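Local coordinates for oxidoreductase, 2OG-Fe(II) oxygenase family (Burkholderia pseudomallei, PDB 6N1F), which probably catalyses an oxidation as a member of the iron-dependent 2-oxoglutarate oxygenase family, and holds an iron ion in its core, at residues Ala134-Lys148 with Asn217-Gly231. Numbering follows the deposited sequence.
Sequences AEYFIRRCQINRMLK and NERTSLVYFYSRHNG
Strands 137-147 and 218-227 are antiparallel neighbours in the seven-stranded sheet of the double-stranded beta-helix, the jelly-roll core of 2OG-Fe(II) oxygenases, and F137 pairs with S227 where they begin and end. R139, with a helix-like psi, is an extra residue opposite F225, a beta bulge: R139 N donates to F225 O, while F225 N bends to R140 O at 143°. The bulge probably helps turn R139 toward the segment after the partner strand. A bend at chi3 (71°) brings its guanidinium edge-on to the backbone, where NH1 and NH2 together grip G231 O at 2.6 and 2.9 Å. NH1 also donates to H229 O, from above that carbonyl plane, while NE is salt-bridged to D96. Arginine suits this place because its planar guanidinium offers several N-H donors in one plane, enough for two carbonyls and a carboxylate. Beside it, the flat amide of N230 can lie almost parallel to the F137 ring (7° apart), with CB 3.6 Å from the ring centroid. R228 CG lies over one face of Y136, whose hydroxyl and R228 NE both bind E165.

The middle of the face carrying I138, C141 and I143 is largely apolar: I138 CG1 meets Y226 CE1 at 3.5 Å, and isoleucine suits a place under helix 109-117, which also packs on C141 and Y224. The face with F225 looks toward the iron site of H155, D157 and H209; here the extended aliphatic chain of R140 runs alongside the F225 ring, which touches D157. R140 NE and NH2 share Q142 OE1, and Q142 NE2 donates on a lone pair of N144 OD1 (2.8 Å).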
loop_
_atom_site.group_PDB
_atom_site.type_symbol
_atom_site.label_atom_id
_atom_site.label_comp_id
_atom_site.label_asym_id
_atom_site.label_seq_id
_atom_site.Cartn_x
_atom_site.Cartn_y
_atom_site.Cartn_z
ATOM N N ALA A 134 4.972 19.707 -1.219
ATOM C CA ALA A 134 4.135 19.577 -2.398
ATOM C C ALA A 134 2.879 18.772 -2.091
ATOM O O ALA A 134 2.862 17.895 -1.224
ATOM C CB ALA A 134 4.911 18.926 -3.540
ATOM N N GLU A 135 1.814 19.102 -2.811
ATOM C CA GLU A 135 0.542 18.417 -2.658
ATOM C C GLU A 135 0.608 17.042 -3.312
ATOM O O GLU A 135 1.011 16.909 -4.471
ATOM C CB GLU A 135 -0.560 19.266 -3.290
ATOM C CG GLU A 135 -1.894 18.577 -3.497
ATOM C CD GLU A 135 -2.988 19.569 -3.865
ATOM O OE1 GLU A 135 -4.106 19.436 -3.327
ATOM O OE2 GLU A 135 -2.731 20.493 -4.674
ATOM N N TYR A 136 0.210 16.022 -2.572
ATOM C CA TYR A 136 0.127 14.673 -3.107
ATOM C C TYR A 136 -1.332 14.258 -3.241
ATOM O O TYR A 136 -2.202 14.721 -2.495
ATOM C CB TYR A 136 0.883 13.677 -2.230
ATOM C CG TYR A 136 2.367 13.609 -2.515
ATOM C CD1 TYR A 136 2.911 12.553 -3.233
ATOM C CD2 TYR A 136 3.227 14.602 -2.071
ATOM C CE1 TYR A 136 4.269 12.486 -3.491
ATOM C CE2 TYR A 136 4.580 14.542 -2.328
ATOM C CZ TYR A 136 5.103 13.491 -3.034
ATOM O OH TYR A 136 6.464 13.440 -3.286
ATOM N N PHE A 137 -1.590 13.409 -4.231
ATOM C CA PHE A 137 -2.919 12.914 -4.550
ATOM C C PHE A 137 -2.928 11.400 -4.454
ATOM O O PHE A 137 -1.969 10.742 -4.865
ATOM C CB PHE A 137 -3.340 13.326 -5.964
ATOM C CG PHE A 137 -3.205 14.795 -6.228
ATOM C CD1 PHE A 137 -4.268 15.645 -6.002
ATOM C CD2 PHE A 137 -2.015 15.322 -6.695
ATOM C CE1 PHE A 137 -4.155 17.005 -6.240
ATOM C CE2 PHE A 137 -1.891 16.678 -6.933
ATOM C CZ PHE A 137 -2.966 17.521 -6.705
ATOM N N ILE A 138 -4.016 10.850 -3.927
ATOM C CA ILE A 138 -4.230 9.405 -3.960
ATOM C C ILE A 138 -4.841 9.073 -5.321
ATOM O O ILE A 138 -5.986 9.431 -5.598
ATOM C CB ILE A 138 -5.130 8.940 -2.807
ATOM C CG1 ILE A 138 -4.465 9.208 -1.452
ATOM C CG2 ILE A 138 -5.459 7.464 -2.937
ATOM C CD1 ILE A 138 -5.377 8.965 -0.244
ATOM N N ARG A 139 -4.077 8.388 -6.178
ATOM C CA ARG A 139 -4.530 8.117 -7.536
ATOM C C ARG A 139 -5.197 6.760 -7.696
ATOM O O ARG A 139 -6.000 6.581 -8.615
ATOM C CB ARG A 139 -3.354 8.194 -8.515
ATOM C CG ARG A 139 -2.915 9.604 -8.884
ATOM C CD ARG A 139 -1.914 9.569 -10.030
ATOM N NE ARG A 139 -2.521 9.209 -11.307
ATOM C CZ ARG A 139 -2.942 10.097 -12.206
ATOM N NH1 ARG A 139 -2.827 11.398 -11.964
ATOM N NH2 ARG A 139 -3.476 9.688 -13.349
ATOM N N ARG A 140 -4.861 5.790 -6.856
ATOM C CA ARG A 140 -5.368 4.439 -7.007
ATOM C C ARG A 140 -5.462 3.841 -5.620
ATOM O O ARG A 140 -4.645 4.151 -4.757
ATOM C CB ARG A 140 -4.458 3.598 -7.926
ATOM C CG ARG A 140 -4.787 2.125 -7.961
ATOM C CD ARG A 140 -4.023 1.398 -9.050
ATOM N NE ARG A 140 -4.297 -0.034 -9.024
ATOM C CZ ARG A 140 -4.050 -0.863 -10.034
ATOM N NH1 ARG A 140 -3.528 -0.396 -11.160
ATOM N NH2 ARG A 140 -4.332 -2.158 -9.923
ATOM N N CYS A 141 -6.468 2.996 -5.405
ATOM C CA CYS A 141 -6.740 2.457 -4.080
ATOM C C CYS A 141 -7.631 1.231 -4.208
ATOM O O CYS A 141 -8.663 1.286 -4.883
ATOM C CB CYS A 141 -7.406 3.518 -3.202
ATOM S SG CYS A 141 -7.833 2.947 -1.544
ATOM N N GLN A 142 -7.237 0.129 -3.571
ATOM C CA GLN A 142 -8.007 -1.106 -3.653
ATOM C C GLN A 142 -7.651 -2.019 -2.483
ATOM O O GLN A 142 -6.599 -1.880 -1.852
ATOM C CB GLN A 142 -7.769 -1.824 -4.990
ATOM C CG GLN A 142 -6.353 -2.405 -5.114
ATOM C CD GLN A 142 -6.000 -2.805 -6.515
ATOM O OE1 GLN A 142 -6.092 -2.000 -7.441
ATOM N NE2 GLN A 142 -5.589 -4.067 -6.690
ATOM N N ILE A 143 -8.558 -2.954 -2.201
ATOM C CA ILE A 143 -8.350 -4.003 -1.208
ATOM C C ILE A 143 -7.986 -5.276 -1.963
ATOM O O ILE A 143 -8.742 -5.711 -2.845
ATOM C CB ILE A 143 -9.603 -4.232 -0.345
ATOM C CG1 ILE A 143 -10.149 -2.925 0.230
ATOM C CG2 ILE A 143 -9.288 -5.169 0.789
ATOM C CD1 ILE A 143 -9.403 -2.458 1.421
ATOM N N ASN A 144 -6.832 -5.867 -1.632
ATOM C CA ASN A 144 -6.390 -7.129 -2.219
ATOM C C ASN A 144 -6.578 -8.235 -1.200
ATOM O O ASN A 144 -5.983 -8.189 -0.118
ATOM C CB ASN A 144 -4.926 -7.076 -2.637
ATOM C CG ASN A 144 -4.704 -6.195 -3.822
ATOM O OD1 ASN A 144 -5.635 -5.901 -4.572
ATOM N ND2 ASN A 144 -3.466 -5.771 -4.014
ATOM N N ARG A 145 -7.373 -9.238 -1.551
ATOM C CA ARG A 145 -7.616 -10.381 -0.682
ATOM C C ARG A 145 -6.916 -11.599 -1.281
ATOM O O ARG A 145 -7.372 -12.163 -2.286
ATOM C CB ARG A 145 -9.113 -10.602 -0.508
ATOM C CG ARG A 145 -9.465 -11.781 0.370
ATOM C CD ARG A 145 -10.955 -11.797 0.630
ATOM N NE ARG A 145 -11.433 -13.141 0.918
ATOM C CZ ARG A 145 -11.993 -13.938 0.018
ATOM N NH1 ARG A 145 -12.153 -13.525 -1.236
ATOM N NH2 ARG A 145 -12.395 -15.150 0.372
HETATM N N MSE A 146 -5.809 -11.999 -0.666
HETATM C CA MSE A 146 -4.946 -13.023 -1.234
HETATM C C MSE A 146 -5.143 -14.336 -0.502
HETATM O O MSE A 146 -4.981 -14.403 0.723
HETATM C CB MSE A 146 -3.470 -12.591 -1.169
HETATM C CG MSE A 146 -3.153 -11.294 -1.910
HETATM SE SE MSE A 146 -1.257 -10.851 -1.735
HETATM C CE MSE A 146 -0.456 -12.386 -2.628
ATOM N N LEU A 147 -5.505 -15.367 -1.253
ATOM C CA LEU A 147 -5.808 -16.659 -0.672
ATOM C C LEU A 147 -4.544 -17.511 -0.594
ATOM O O LEU A 147 -3.490 -17.150 -1.126
ATOM C CB LEU A 147 -6.886 -17.354 -1.498
ATOM C CG LEU A 147 -8.124 -16.501 -1.728
ATOM C CD1 LEU A 147 -9.114 -17.254 -2.590
ATOM C CD2 LEU A 147 -8.746 -16.116 -0.412
ATOM N N LYS A 148 -4.661 -18.660 0.083
ATOM C CA LYS A 148 -3.524 -19.556 0.247
ATOM C C LYS A 148 -2.937 -19.924 -1.105
ATOM O O LYS A 148 -3.673 -20.256 -2.037
ATOM C CB LYS A 148 -3.947 -20.822 0.984
ATOM C CG LYS A 148 -2.801 -21.721 1.383
ATOM C CD LYS A 148 -3.305 -22.879 2.240
ATOM C CE LYS A 148 -2.240 -23.956 2.406
ATOM N NZ LYS A 148 -1.555 -24.245 1.122
ATOM N N ASN A 217 -4.429 -19.470 5.582
ATOM C CA ASN A 217 -5.671 -18.707 5.508
ATOM C C ASN A 217 -5.688 -17.709 4.356
ATOM O O ASN A 217 -5.800 -18.104 3.190
ATOM C CB ASN A 217 -5.941 -17.991 6.834
ATOM C CG ASN A 217 -7.406 -17.589 6.990
ATOM O OD1 ASN A 217 -8.291 -18.149 6.337
ATOM N ND2 ASN A 217 -7.664 -16.615 7.855
ATOM N N GLU A 218 -5.591 -16.419 4.668
ATOM C CA GLU A 218 -5.729 -15.383 3.653
ATOM C C GLU A 218 -5.064 -14.112 4.156
ATOM O O GLU A 218 -4.892 -13.916 5.359
ATOM C CB GLU A 218 -7.202 -15.121 3.315
ATOM C CG GLU A 218 -7.969 -14.410 4.407
ATOM C CD GLU A 218 -9.407 -14.102 4.013
ATOM O OE1 GLU A 218 -10.053 -14.956 3.370
ATOM O OE2 GLU A 218 -9.894 -13.002 4.348
ATOM N N ARG A 219 -4.686 -13.254 3.214
ATOM C CA ARG A 219 -3.956 -12.030 3.512
ATOM C C ARG A 219 -4.692 -10.895 2.822
ATOM O O ARG A 219 -4.889 -10.930 1.599
ATOM C CB ARG A 219 -2.498 -12.142 3.044
ATOM C CG ARG A 219 -1.618 -10.880 3.129
ATOM C CD ARG A 219 -0.493 -11.054 2.107
ATOM N NE ARG A 219 0.725 -10.298 2.373
ATOM C CZ ARG A 219 1.006 -9.109 1.839
ATOM N NH1 ARG A 219 0.144 -8.513 1.011
ATOM N NH2 ARG A 219 2.159 -8.527 2.114
ATOM N N THR A 220 -5.124 -9.909 3.608
ATOM C CA THR A 220 -5.977 -8.820 3.142
ATOM C C THR A 220 -5.295 -7.493 3.423
ATOM O O THR A 220 -4.901 -7.228 4.559
ATOM C CB THR A 220 -7.335 -8.852 3.837
ATOM O OG1 THR A 220 -7.890 -10.167 3.725
ATOM C CG2 THR A 220 -8.277 -7.828 3.221
ATOM N N SER A 221 -5.166 -6.658 2.401
ATOM C CA SER A 221 -4.429 -5.416 2.556
ATOM C C SER A 221 -5.087 -4.309 1.749
ATOM O O SER A 221 -5.578 -4.546 0.643
ATOM C CB SER A 221 -2.964 -5.594 2.125
ATOM O OG SER A 221 -2.860 -5.987 0.767
ATOM N N LEU A 222 -5.098 -3.102 2.313
ATOM C CA LEU A 222 -5.516 -1.901 1.592
ATOM C C LEU A 222 -4.282 -1.258 0.965
ATOM O O LEU A 222 -3.345 -0.876 1.677
ATOM C CB LEU A 222 -6.215 -0.921 2.542
ATOM C CG LEU A 222 -7.066 0.183 1.930
ATOM C CD1 LEU A 222 -7.845 0.855 3.038
ATOM C CD2 LEU A 222 -6.249 1.207 1.204
ATOM N N VAL A 223 -4.303 -1.091 -0.355
ATOM C CA VAL A 223 -3.154 -0.607 -1.108
ATOM C C VAL A 223 -3.553 0.686 -1.808
ATOM O O VAL A 223 -4.610 0.749 -2.441
ATOM C CB VAL A 223 -2.674 -1.661 -2.125
ATOM C CG1 VAL A 223 -1.565 -1.102 -2.981
ATOM C CG2 VAL A 223 -2.207 -2.914 -1.412
ATOM N N TYR A 224 -2.721 1.717 -1.699
ATOM C CA TYR A 224 -2.992 2.921 -2.477
ATOM C C TYR A 224 -1.695 3.593 -2.893
ATOM O O TYR A 224 -0.623 3.325 -2.345
ATOM C CB TYR A 224 -3.906 3.921 -1.748
ATOM C CG TYR A 224 -3.549 4.382 -0.338
ATOM C CD1 TYR A 224 -3.157 5.697 -0.092
ATOM C CD2 TYR A 224 -3.692 3.532 0.754
ATOM C CE1 TYR A 224 -2.874 6.142 1.204
ATOM C CE2 TYR A 224 -3.406 3.966 2.055
ATOM C CZ TYR A 224 -3.001 5.262 2.272
ATOM O OH TYR A 224 -2.721 5.660 3.557
ATOM N N PHE A 225 -1.820 4.499 -3.863
ATOM C CA PHE A 225 -0.683 5.054 -4.580
ATOM C C PHE A 225 -0.761 6.573 -4.597
ATOM O O PHE A 225 -1.824 7.150 -4.841
ATOM C CB PHE A 225 -0.637 4.491 -6.005
ATOM C CG PHE A 225 -0.518 2.984 -6.048
ATOM C CD1 PHE A 225 0.721 2.378 -6.131
ATOM C CD2 PHE A 225 -1.646 2.185 -5.970
ATOM C CE1 PHE A 225 0.836 1.004 -6.157
ATOM C CE2 PHE A 225 -1.541 0.814 -5.994
ATOM C CZ PHE A 225 -0.299 0.221 -6.091
ATOM N N TYR A 226 0.374 7.209 -4.332
ATOM C CA TYR A 226 0.490 8.655 -4.219
ATOM C C TYR A 226 1.294 9.208 -5.391
ATOM O O TYR A 226 2.344 8.662 -5.752
ATOM C CB TYR A 226 1.189 9.050 -2.910
ATOM C CG TYR A 226 0.331 9.214 -1.678
ATOM C CD1 TYR A 226 -0.562 10.270 -1.565
ATOM C CD2 TYR A 226 0.450 8.345 -0.601
ATOM C CE1 TYR A 226 -1.328 10.454 -0.424
ATOM C CE2 TYR A 226 -0.324 8.520 0.550
ATOM C CZ TYR A 226 -1.208 9.575 0.626
ATOM O OH TYR A 226 -1.983 9.765 1.746
ATOM N N SER A 227 0.800 10.295 -5.972
ATOM C CA SER A 227 1.490 11.031 -7.021
ATOM C C SER A 227 1.271 12.520 -6.788
ATOM O O SER A 227 0.252 12.923 -6.225
ATOM C CB SER A 227 0.977 10.634 -8.413
ATOM O OG SER A 227 1.582 11.404 -9.447
ATOM N N ARG A 228 2.239 13.337 -7.210
ATOM C CA ARG A 228 2.015 14.778 -7.275
ATOM C C ARG A 228 1.257 15.183 -8.530
ATOM O O ARG A 228 0.786 16.318 -8.617
ATOM C CB ARG A 228 3.341 15.538 -7.225
ATOM C CG ARG A 228 4.144 15.341 -5.961
ATOM C CD ARG A 228 5.513 15.979 -6.108
ATOM N NE ARG A 228 6.237 15.430 -7.253
ATOM C CZ ARG A 228 6.480 16.086 -8.387
ATOM N NH1 ARG A 228 6.083 17.344 -8.549
ATOM N NH2 ARG A 228 7.140 15.480 -9.361
ATOM N N HIS A 229 1.127 14.289 -9.498
ATOM C CA HIS A 229 0.383 14.572 -10.716
ATOM C C HIS A 229 -1.054 14.121 -10.536
ATOM O O HIS A 229 -1.307 12.970 -10.171
ATOM C CB HIS A 229 1.012 13.855 -11.915
ATOM C CG HIS A 229 0.341 14.148 -13.220
ATOM N ND1 HIS A 229 0.163 15.432 -13.695
ATOM C CD2 HIS A 229 -0.177 13.323 -14.161
ATOM C CE1 HIS A 229 -0.441 15.383 -14.870
ATOM N NE2 HIS A 229 -0.661 14.116 -15.174
ATOM N N ASN A 230 -1.995 15.026 -10.789
ATOM C CA ASN A 230 -3.402 14.666 -10.776
ATOM C C ASN A 230 -4.020 14.680 -12.167
ATOM O O ASN A 230 -5.224 14.442 -12.297
ATOM C CB ASN A 230 -4.182 15.593 -9.837
ATOM C CG ASN A 230 -5.366 14.896 -9.179
ATOM O OD1 ASN A 230 -5.364 13.673 -8.987
ATOM N ND2 ASN A 230 -6.380 15.673 -8.820
ATOM N N GLY A 231 -3.234 14.934 -13.208
ATOM C CA GLY A 231 -3.736 14.817 -14.557
ATOM C C GLY A 231 -3.841 13.361 -14.981
ATOM O O GLY A 231 -3.782 12.429 -14.177
HETATM O O HOH W 1 1.535 18.538 -6.595
HETATM O O HOH W 2 -2.935 -9.144 0.664
HETATM O O HOH W 3 -6.995 -19.690 1.423
#